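PDB 4KT3: putative lipoprotein from Pseudomonas protegens, which probably serves as the immunity protein that binds and neutralises a type VI secretion peptidoglycan glycoside hydrolase effector, with which it forms a complex. Local coordinates for residues H59-G68 with Y79-L87; D91-R100 with Q127-D135. All blocks are in the same frame, centred on the assembly; numbering follows the deposited sequence.

Contact 1. Residues H59-G68 with Y79-L87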
loop_
_atom_site.group_PDB
_atom_site.type_symbol
_atom_site.label_atom_id
_atom_site.label_comp_id
_atom_site.label_asym_id
_atom_site.label_seq_id
_atom_site.Cartn_x
_atom_site.Cartn_y
_atom_site.Cartn_z
ATOM N N HIS B 59 7.240 -8.659 -3.999
ATOM C CA HIS B 59 8.367 -8.152 -4.781
ATOM C C HIS B 59 9.621 -8.932 -4.454
ATOM O O HIS B 59 10.215 -8.734 -3.402
ATOM C CB HIS B 59 8.557 -6.657 -4.531
ATOM C CG HIS B 59 7.400 -5.863 -5.037
ATOM N ND1 HIS B 59 6.351 -5.475 -4.229
ATOM C CD2 HIS B 59 7.078 -5.476 -6.292
ATOM C CE1 HIS B 59 5.444 -4.856 -4.963
ATOM N NE2 HIS B 59 5.858 -4.852 -6.220
ATOM N N PRO B 60 9.979 -9.867 -5.342
ATOM C CA PRO B 60 11.144 -10.729 -5.116
ATOM C C PRO B 60 12.380 -9.938 -4.697
ATOM O O PRO B 60 12.708 -8.919 -5.313
ATOM C CB PRO B 60 11.345 -11.377 -6.479
ATOM C CG PRO B 60 9.933 -11.481 -7.032
ATOM C CD PRO B 60 9.246 -10.228 -6.572
ATOM N N GLY B 61 13.040 -10.401 -3.639
ATOM C CA GLY B 61 14.217 -9.719 -3.117
ATOM C C GLY B 61 13.922 -8.792 -1.951
ATOM O O GLY B 61 14.853 -8.311 -1.293
ATOM N N TYR B 62 12.632 -8.537 -1.710
ATOM C CA TYR B 62 12.179 -7.586 -0.689
ATOM C C TYR B 62 11.082 -8.200 0.183
ATOM O O TYR B 62 10.414 -9.164 -0.211
ATOM C CB TYR B 62 11.601 -6.312 -1.355
ATOM C CG TYR B 62 12.590 -5.609 -2.246
ATOM C CD1 TYR B 62 12.802 -6.042 -3.547
ATOM C CD2 TYR B 62 13.315 -4.524 -1.790
ATOM C CE1 TYR B 62 13.751 -5.436 -4.357
ATOM C CE2 TYR B 62 14.260 -3.907 -2.586
ATOM C CZ TYR B 62 14.467 -4.354 -3.868
ATOM O OH TYR B 62 15.411 -3.746 -4.667
ATOM N N TYR B 63 10.895 -7.624 1.365
ATOM C CA TYR B 63 9.662 -7.804 2.119
ATOM C C TYR B 63 8.884 -6.492 2.049
ATOM O O TYR B 63 9.472 -5.419 2.179
ATOM C CB TYR B 63 9.970 -8.143 3.567
ATOM C CG TYR B 63 10.454 -9.553 3.759
ATOM C CD1 TYR B 63 9.618 -10.630 3.504
ATOM C CD2 TYR B 63 11.741 -9.808 4.205
ATOM C CE1 TYR B 63 10.055 -11.925 3.680
ATOM C CE2 TYR B 63 12.185 -11.092 4.389
ATOM C CZ TYR B 63 11.343 -12.149 4.120
ATOM O OH TYR B 63 11.791 -13.433 4.312
ATOM N N ASP B 64 7.573 -6.577 1.840
ATOM C CA ASP B 64 6.734 -5.382 1.743
ATOM C C ASP B 64 5.984 -5.111 3.051
ATOM O O ASP B 64 5.604 -6.046 3.778
ATOM C CB ASP B 64 5.702 -5.525 0.621
ATOM C CG ASP B 64 6.309 -5.521 -0.770
ATOM O OD1 ASP B 64 7.548 -5.451 -0.925
ATOM O OD2 ASP B 64 5.509 -5.624 -1.725
ATOM N N PHE B 65 5.742 -3.829 3.327
ATOM C CA PHE B 65 5.072 -3.402 4.549
ATOM C C PHE B 65 4.155 -2.238 4.250
ATOM O O PHE B 65 4.501 -1.352 3.466
ATOM C CB PHE B 65 6.090 -2.937 5.602
ATOM C CG PHE B 65 7.059 -3.990 5.998
ATOM C CD1 PHE B 65 6.773 -4.849 7.050
ATOM C CD2 PHE B 65 8.259 -4.143 5.308
ATOM C CE1 PHE B 65 7.664 -5.836 7.411
ATOM C CE2 PHE B 65 9.150 -5.129 5.672
ATOM C CZ PHE B 65 8.856 -5.971 6.729
ATOM N N SER B 66 2.982 -2.234 4.872
ATOM C CA SER B 66 2.108 -1.074 4.780
ATOM C C SER B 66 2.117 -0.323 6.102
ATOM O O SER B 66 2.264 -0.922 7.169
ATOM C CB SER B 66 0.686 -1.492 4.422
ATOM O OG SER B 66 0.078 -2.184 5.485
ATOM N N LEU B 67 1.976 0.996 6.014
ATOM C CA LEU B 67 1.867 1.861 7.173
ATOM C C LEU B 67 0.488 2.495 7.121
ATOM O O LEU B 67 0.114 3.127 6.131
ATOM C CB LEU B 67 2.936 2.935 7.123
ATOM C CG LEU B 67 2.865 4.014 8.205
ATOM C CD1 LEU B 67 3.059 3.419 9.594
ATOM C CD2 LEU B 67 3.902 5.085 7.915
ATOM N N GLY B 68 -0.286 2.309 8.176
ATOM C CA GLY B 68 -1.666 2.738 8.147
ATOM C C GLY B 68 -2.193 3.223 9.473
ATOM O O GLY B 68 -1.506 3.170 10.488
ATOM N N TYR B 79 -4.084 4.877 4.617
ATOM C CA TYR B 79 -2.722 4.359 4.432
ATOM C C TYR B 79 -1.736 5.471 4.088
ATOM O O TYR B 79 -2.038 6.381 3.319
ATOM C CB TYR B 79 -2.713 3.250 3.384
ATOM C CG TYR B 79 -3.538 2.062 3.823
ATOM C CD1 TYR B 79 -2.984 1.061 4.609
ATOM C CD2 TYR B 79 -4.889 1.973 3.498
ATOM C CE1 TYR B 79 -3.751 -0.018 5.030
ATOM C CE2 TYR B 79 -5.650 0.908 3.903
ATOM C CZ TYR B 79 -5.084 -0.081 4.677
ATOM O OH TYR B 79 -5.848 -1.136 5.068
ATOM N N TRP B 80 -0.569 5.408 4.711
ATOM C CA TRP B 80 0.426 6.460 4.598
ATOM C C TRP B 80 1.634 6.022 3.773
ATOM O O TRP B 80 2.410 6.853 3.306
ATOM C CB TRP B 80 0.898 6.864 5.998
ATOM C CG TRP B 80 -0.155 7.553 6.830
ATOM C CD1 TRP B 80 -1.305 8.140 6.389
ATOM C CD2 TRP B 80 -0.131 7.728 8.250
ATOM N NE1 TRP B 80 -2.001 8.673 7.457
ATOM C CE2 TRP B 80 -1.302 8.427 8.609
ATOM C CE3 TRP B 80 0.763 7.351 9.252
ATOM C CZ2 TRP B 80 -1.599 8.765 9.930
ATOM C CZ3 TRP B 80 0.469 7.690 10.566
ATOM C CH2 TRP B 80 -0.704 8.387 10.891
ATOM N N GLY B 81 1.816 4.718 3.619
ATOM C CA GLY B 81 2.929 4.228 2.832
ATOM C C GLY B 81 2.871 2.743 2.530
ATOM O O GLY B 81 2.300 1.959 3.288
ATOM N N LEU B 82 3.492 2.371 1.414
ATOM C CA LEU B 82 3.727 0.986 1.045
ATOM C C LEU B 82 5.217 0.903 0.764
ATOM O O LEU B 82 5.721 1.600 -0.112
ATOM C CB LEU B 82 2.928 0.594 -0.205
ATOM C CG LEU B 82 3.194 -0.816 -0.760
ATOM C CD1 LEU B 82 2.922 -1.899 0.275
ATOM C CD2 LEU B 82 2.352 -1.087 -2.020
ATOM N N PHE B 83 5.919 0.064 1.516
ATOM C CA PHE B 83 7.376 0.021 1.490
ATOM C C PHE B 83 7.881 -1.354 1.109
ATOM O O PHE B 83 7.261 -2.368 1.432
ATOM C CB PHE B 83 7.932 0.380 2.873
ATOM C CG PHE B 83 7.478 1.720 3.374
ATOM C CD1 PHE B 83 6.335 1.834 4.156
ATOM C CD2 PHE B 83 8.184 2.869 3.053
ATOM C CE1 PHE B 83 5.907 3.083 4.611
ATOM C CE2 PHE B 83 7.763 4.120 3.512
ATOM C CZ PHE B 83 6.627 4.221 4.287
ATOM N N SER B 84 9.040 -1.374 0.453
ATOM C CA SER B 84 9.765 -2.603 0.168
ATOM C C SER B 84 11.155 -2.484 0.786
ATOM O O SER B 84 11.856 -1.493 0.556
ATOM C CB SER B 84 9.877 -2.838 -1.342
ATOM O OG SER B 84 8.599 -3.054 -1.942
ATOM N N VAL B 85 11.534 -3.489 1.574
ATOM C CA VAL B 85 12.845 -3.533 2.220
ATOM C C VAL B 85 13.646 -4.721 1.684
ATOM O O VAL B 85 13.171 -5.855 1.723
ATOM C CB VAL B 85 12.699 -3.709 3.747
ATOM C CG1 VAL B 85 14.061 -3.767 4.404
ATOM C CG2 VAL B 85 11.842 -2.580 4.347
ATOM N N SER B 86 14.843 -4.474 1.171
ATOM C CA SER B 86 15.645 -5.560 0.611
ATOM C C SER B 86 16.186 -6.477 1.680
ATOM O O SER B 86 16.760 -6.017 2.653
ATOM C CB SER B 86 16.817 -5.035 -0.211
ATOM O OG SER B 86 17.812 -6.055 -0.353
ATOM N N LEU B 87 16.002 -7.778 1.485
ATOM C CA LEU B 87 16.534 -8.776 2.395
ATOM C C LEU B 87 18.052 -8.765 2.424
ATOM O O LEU B 87 18.651 -9.118 3.431
ATOM C CB LEU B 87 16.104 -10.178 1.961
ATOM C CG LEU B 87 14.715 -10.668 2.304
ATOM C CD1 LEU B 87 13.691 -9.876 1.529
ATOM C CD2 LEU B 87 14.618 -12.148 1.974
#
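The Phe83 ring meets Leu67 at its edge, where CE1 lies 3.9 Å from Leu67 CB. Gly81, two residues before Phe83 and on the same face, has no side chain to collide with the ring. Tyr63 and Leu87 cross at about a right angle, and Leu87 CG comes within 3.3 Å of Tyr63 CE2. Phe65 CE2 touches Val85 CG2, the two side chains crossing obliquely. Leu67 CD2 slants past Trp80 CB. The Tyr62 ring has His59 O at its edge and lays CE2 3.7 Å from Ser86 CB. On the face that carries Asp64 and Ser84, the ring of His59, from the turn before the strand, has the Asp64 carboxylate at its edge. His59 ND1 donates to the syn lone pair of Asp64 OD2 at 2.6 Å, which helps to fix the turn of the imidazole. Ser84 OG donates to Asp64 OD1 at 2.8 Å from above the carboxylate plane. Asp64 CG stands beside its backbone N (chi1 -69°), which puts the carboxylate near Ser84.

Strands 62-68 and 79-86 pair antiparallel, at 154°. A classic beta bulge shifts the register near Leu67, whose O accepts from Trp80 N at 2.8 Å and weakly from Gly81 N.

The hairpin supplies the second and the central strand of the five-stranded sheet, between strands 44-47 and 92-94. Helix 21-34 covers the Phe65 and Phe83 face through Leu28. The opposite face meets the partner protein: His59 NE2 bonds Asn34 of that chain and Tyr79 OH its Ser86.

Contact 2. Residues D91-R100 with Q127-D135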
loop_
_atom_site.group_PDB
_atom_site.type_symbol
_atom_site.label_atom_id
_atom_site.label_comp_id
_atom_site.label_asym_id
_atom_site.label_seq_id
_atom_site.Cartn_x
_atom_site.Cartn_y
_atom_site.Cartn_z
ATOM N N ASP B 91 18.061 -1.920 1.638
ATOM C CA ASP B 91 17.569 -0.805 0.821
ATOM C C ASP B 91 16.059 -0.728 0.981
ATOM O O ASP B 91 15.358 -1.741 0.799
ATOM C CB ASP B 91 17.936 -1.017 -0.654
ATOM C CG ASP B 91 17.879 0.264 -1.482
ATOM O OD1 ASP B 91 18.058 1.376 -0.927
ATOM O OD2 ASP B 91 17.674 0.140 -2.709
ATOM N N THR B 92 15.556 0.477 1.259
ATOM C CA THR B 92 14.142 0.677 1.564
ATOM C C THR B 92 13.514 1.720 0.640
ATOM O O THR B 92 14.000 2.848 0.540
ATOM C CB THR B 92 13.954 1.074 3.038
ATOM O OG1 THR B 92 14.465 0.030 3.869
ATOM C CG2 THR B 92 12.478 1.322 3.380
ATOM N N TRP B 93 12.435 1.317 -0.031
ATOM C CA TRP B 93 11.715 2.183 -0.953
ATOM C C TRP B 93 10.249 2.317 -0.571
ATOM O O TRP B 93 9.610 1.354 -0.154
ATOM C CB TRP B 93 11.768 1.609 -2.374
ATOM C CG TRP B 93 13.092 1.752 -3.043
ATOM C CD1 TRP B 93 14.212 0.999 -2.820
ATOM C CD2 TRP B 93 13.438 2.703 -4.048
ATOM N NE1 TRP B 93 15.239 1.428 -3.624
ATOM C CE2 TRP B 93 14.791 2.476 -4.389
ATOM C CE3 TRP B 93 12.742 3.725 -4.695
ATOM C CZ2 TRP B 93 15.452 3.231 -5.351
ATOM C CZ3 TRP B 93 13.402 4.472 -5.653
ATOM C CH2 TRP B 93 14.746 4.229 -5.962
ATOM N N GLU B 94 9.712 3.518 -0.748
ATOM C CA GLU B 94 8.268 3.707 -0.761
ATOM C C GLU B 94 7.872 3.551 -2.226
ATOM O O GLU B 94 8.307 4.336 -3.072
ATOM C CB GLU B 94 7.896 5.090 -0.234
ATOM C CG GLU B 94 6.532 5.148 0.447
ATOM C CD GLU B 94 5.373 5.059 -0.528
ATOM O OE1 GLU B 94 5.568 5.379 -1.713
ATOM O OE2 GLU B 94 4.260 4.660 -0.117
ATOM N N ILE B 95 7.073 2.531 -2.532
ATOM C CA ILE B 95 6.925 2.098 -3.921
ATOM C C ILE B 95 5.690 2.656 -4.650
ATOM O O ILE B 95 5.426 2.305 -5.804
ATOM C CB ILE B 95 7.022 0.556 -4.056
ATOM C CG1 ILE B 95 5.949 -0.169 -3.234
ATOM C CG2 ILE B 95 8.399 0.086 -3.624
ATOM C CD1 ILE B 95 5.832 -1.653 -3.593
ATOM N N ASN B 96 4.948 3.541 -3.988
ATOM C CA ASN B 96 3.932 4.326 -4.676
ATOM C C ASN B 96 4.491 5.684 -5.114
ATOM O O ASN B 96 4.351 6.072 -6.270
ATOM C CB ASN B 96 2.694 4.484 -3.795
ATOM C CG ASN B 96 1.846 3.244 -3.789
ATOM O OD1 ASN B 96 1.761 2.544 -4.802
ATOM N ND2 ASN B 96 1.223 2.951 -2.661
ATOM N N SER B 97 5.147 6.381 -4.190
ATOM C CA SER B 97 5.839 7.627 -4.506
ATOM C C SER B 97 7.182 7.383 -5.184
ATOM O O SER B 97 7.777 8.302 -5.741
ATOM C CB SER B 97 6.051 8.443 -3.234
ATOM O OG SER B 97 6.936 7.775 -2.347
ATOM N N CYS B 98 7.658 6.143 -5.120
ATOM C CA CYS B 98 8.948 5.766 -5.695
ATOM C C CYS B 98 10.106 6.602 -5.149
ATOM O O CYS B 98 10.889 7.206 -5.897
ATOM C CB CYS B 98 8.887 5.794 -7.222
ATOM S SG CYS B 98 7.970 4.371 -7.894
ATOM N N LYS B 99 10.209 6.599 -3.825
ATOM C CA LYS B 99 11.261 7.306 -3.118
ATOM C C LYS B 99 12.121 6.307 -2.367
ATOM O O LYS B 99 11.610 5.422 -1.682
ATOM C CB LYS B 99 10.658 8.288 -2.118
ATOM N N ARG B 100 13.434 6.444 -2.514
ATOM C CA ARG B 100 14.368 5.673 -1.714
ATOM C C ARG B 100 14.546 6.359 -0.361
ATOM O O ARG B 100 14.964 7.520 -0.291
ATOM C CB ARG B 100 15.710 5.556 -2.438
ATOM C CG ARG B 100 16.791 4.847 -1.633
ATOM C CD ARG B 100 18.090 4.761 -2.427
ATOM N NE ARG B 100 18.298 3.439 -3.017
ATOM C CZ ARG B 100 18.818 3.208 -4.221
ATOM N NH1 ARG B 100 19.194 4.208 -5.013
ATOM N NH2 ARG B 100 18.968 1.961 -4.638
ATOM N N GLN B 127 15.965 -7.116 -9.384
ATOM C CA GLN B 127 14.872 -7.172 -8.424
ATOM C C GLN B 127 14.392 -5.754 -8.135
ATOM O O GLN B 127 13.192 -5.526 -7.990
ATOM C CB GLN B 127 15.298 -7.892 -7.141
ATOM C CG GLN B 127 15.492 -9.403 -7.303
ATOM C CD GLN B 127 16.712 -9.757 -8.120
ATOM O OE1 GLN B 127 17.763 -9.123 -8.010
ATOM N NE2 GLN B 127 16.579 -10.780 -8.959
ATOM N N ARG B 128 15.315 -4.804 -8.026
ATOM C CA ARG B 128 14.922 -3.429 -7.772
ATOM C C ARG B 128 14.070 -2.904 -8.922
ATOM O O ARG B 128 13.073 -2.207 -8.697
ATOM C CB ARG B 128 16.139 -2.514 -7.530
ATOM C CG ARG B 128 15.760 -1.075 -7.188
ATOM C CD ARG B 128 16.944 -0.281 -6.636
ATOM N NE ARG B 128 18.100 -0.361 -7.524
ATOM C CZ ARG B 128 19.186 -1.102 -7.310
ATOM N NH1 ARG B 128 19.318 -1.839 -6.215
ATOM N NH2 ARG B 128 20.157 -1.108 -8.210
ATOM N N GLU B 129 14.439 -3.257 -10.151
ATOM C CA GLU B 129 13.650 -2.852 -11.317
ATOM C C GLU B 129 12.225 -3.372 -11.208
ATOM O O GLU B 129 11.285 -2.726 -11.674
ATOM C CB GLU B 129 14.304 -3.327 -12.613
ATOM C CG GLU B 129 15.581 -2.546 -12.928
ATOM C CD GLU B 129 16.410 -3.151 -14.048
ATOM O OE1 GLU B 129 16.011 -4.199 -14.596
ATOM O OE2 GLU B 129 17.473 -2.571 -14.370
ATOM N N GLY B 130 12.078 -4.526 -10.564
ATOM C CA GLY B 130 10.776 -5.103 -10.279
ATOM C C GLY B 130 9.884 -4.302 -9.339
ATOM O O GLY B 130 8.700 -4.646 -9.183
ATOM N N LEU B 131 10.419 -3.256 -8.706
ATOM C CA LEU B 131 9.579 -2.345 -7.927
ATOM C C LEU B 131 8.871 -1.327 -8.823
ATOM O O LEU B 131 7.940 -0.659 -8.396
ATOM C CB LEU B 131 10.399 -1.596 -6.868
ATOM C CG LEU B 131 11.213 -2.451 -5.899
ATOM C CD1 LEU B 131 11.971 -1.548 -4.915
ATOM C CD2 LEU B 131 10.314 -3.431 -5.167
ATOM N N GLY B 132 9.319 -1.207 -10.070
ATOM C CA GLY B 132 8.663 -0.318 -11.019
ATOM C C GLY B 132 8.910 1.157 -10.745
ATOM O O GLY B 132 8.084 2.005 -11.101
ATOM N N CYS B 133 10.055 1.466 -10.144
ATOM C CA CYS B 133 10.362 2.828 -9.706
ATOM C C CYS B 133 11.577 3.443 -10.390
ATOM O O CYS B 133 11.864 4.627 -10.200
ATOM C CB CYS B 133 10.590 2.846 -8.199
ATOM S SG CYS B 133 9.092 2.771 -7.231
ATOM N N GLU B 134 12.303 2.643 -11.163
ATOM C CA GLU B 134 13.460 3.137 -11.905
ATOM C C GLU B 134 13.561 2.356 -13.212
ATOM O O GLU B 134 13.144 1.202 -13.285
ATOM C CB GLU B 134 14.750 3.006 -11.079
ATOM C CG GLU B 134 15.305 1.581 -10.956
ATOM C CD GLU B 134 16.518 1.488 -10.030
ATOM O OE1 GLU B 134 17.484 0.771 -10.370
ATOM O OE2 GLU B 134 16.504 2.128 -8.959
ATOM N N ASP B 135 14.103 2.985 -14.247
ATOM C CA ASP B 135 14.160 2.363 -15.569
ATOM C C ASP B 135 14.957 1.058 -15.565
ATOM O O ASP B 135 15.978 0.941 -14.888
ATOM C CB ASP B 135 14.752 3.340 -16.586
ATOM C CG ASP B 135 13.833 4.519 -16.866
ATOM O OD1 ASP B 135 12.640 4.457 -16.489
ATOM O OD2 ASP B 135 14.304 5.505 -17.470
HETATM O O HOH W 1 17.567 -2.322 -3.874
HETATM O O HOH W 2 5.845 0.908 -8.117
#
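A disulfide joins the C-terminal tail to the last hairpin of the sheet: Cys98 SG and Cys133 SG are 2.1 Å apart, with a chi3 of -71°. Cys98 lies at a G1 bulge between strands 92-94 and 99-100. Beside the disulfide, Cys133 CB approaches Trp93 CZ3. Leu131 CD1 makes an off-centre CH-pi contact with the five-membered ring of Trp93 and also touches Ile95 CG2 at 4.1 Å.

On the pyrrole edge of the indole, away from Cys133, NE1 donates to Asp91 OD2, which lies in the ring plane. Arg128 CD lies 3.9 Å from Trp93 NE1, and its guanidinium is 18° from the indole plane. Arg100 NH2 lies over one face of that guanidinium, 3.8 Å from Arg128 NE. Two salt bridges stay within their own segments. Arg100 grips Asp91 side-on, NE to OD1 and NH2 to OD2, and Arg128 NE bonds Glu134 OE1 at 3.1 Å. A water links Asp91 OD2 to Arg128 NH1, which also bonds Leu121 O.

The disulfide is thus the covalent join, while Asp91 and Arg128 meet through a water. Asp91, paired with Arg100, and Glu134, paired with Arg128, probably balance the two close positive charges.

From the N terminus, the chain passes helix 21-34 and strand 44-47 before reaching contact 1. Ten residues lie between its segments, the first and last still in the strands. The chain then turns into strand 92-94, and contact 2 closes a longer loop that carries helix 104-117 and the start of helix 125-129. The two contacts follow in series and neither nests in the other. They share one sheet, since strands 78-86 and 92-94 are neighbours: Ser84 N probably bonds Trp93 O, and Ser86 N Asp91 O. Tyr62 OH also packs on Arg128 CA. Contact 1 therefore pairs the second and central strands, while contact 2 fastens the C-terminal end to the sheet's edge.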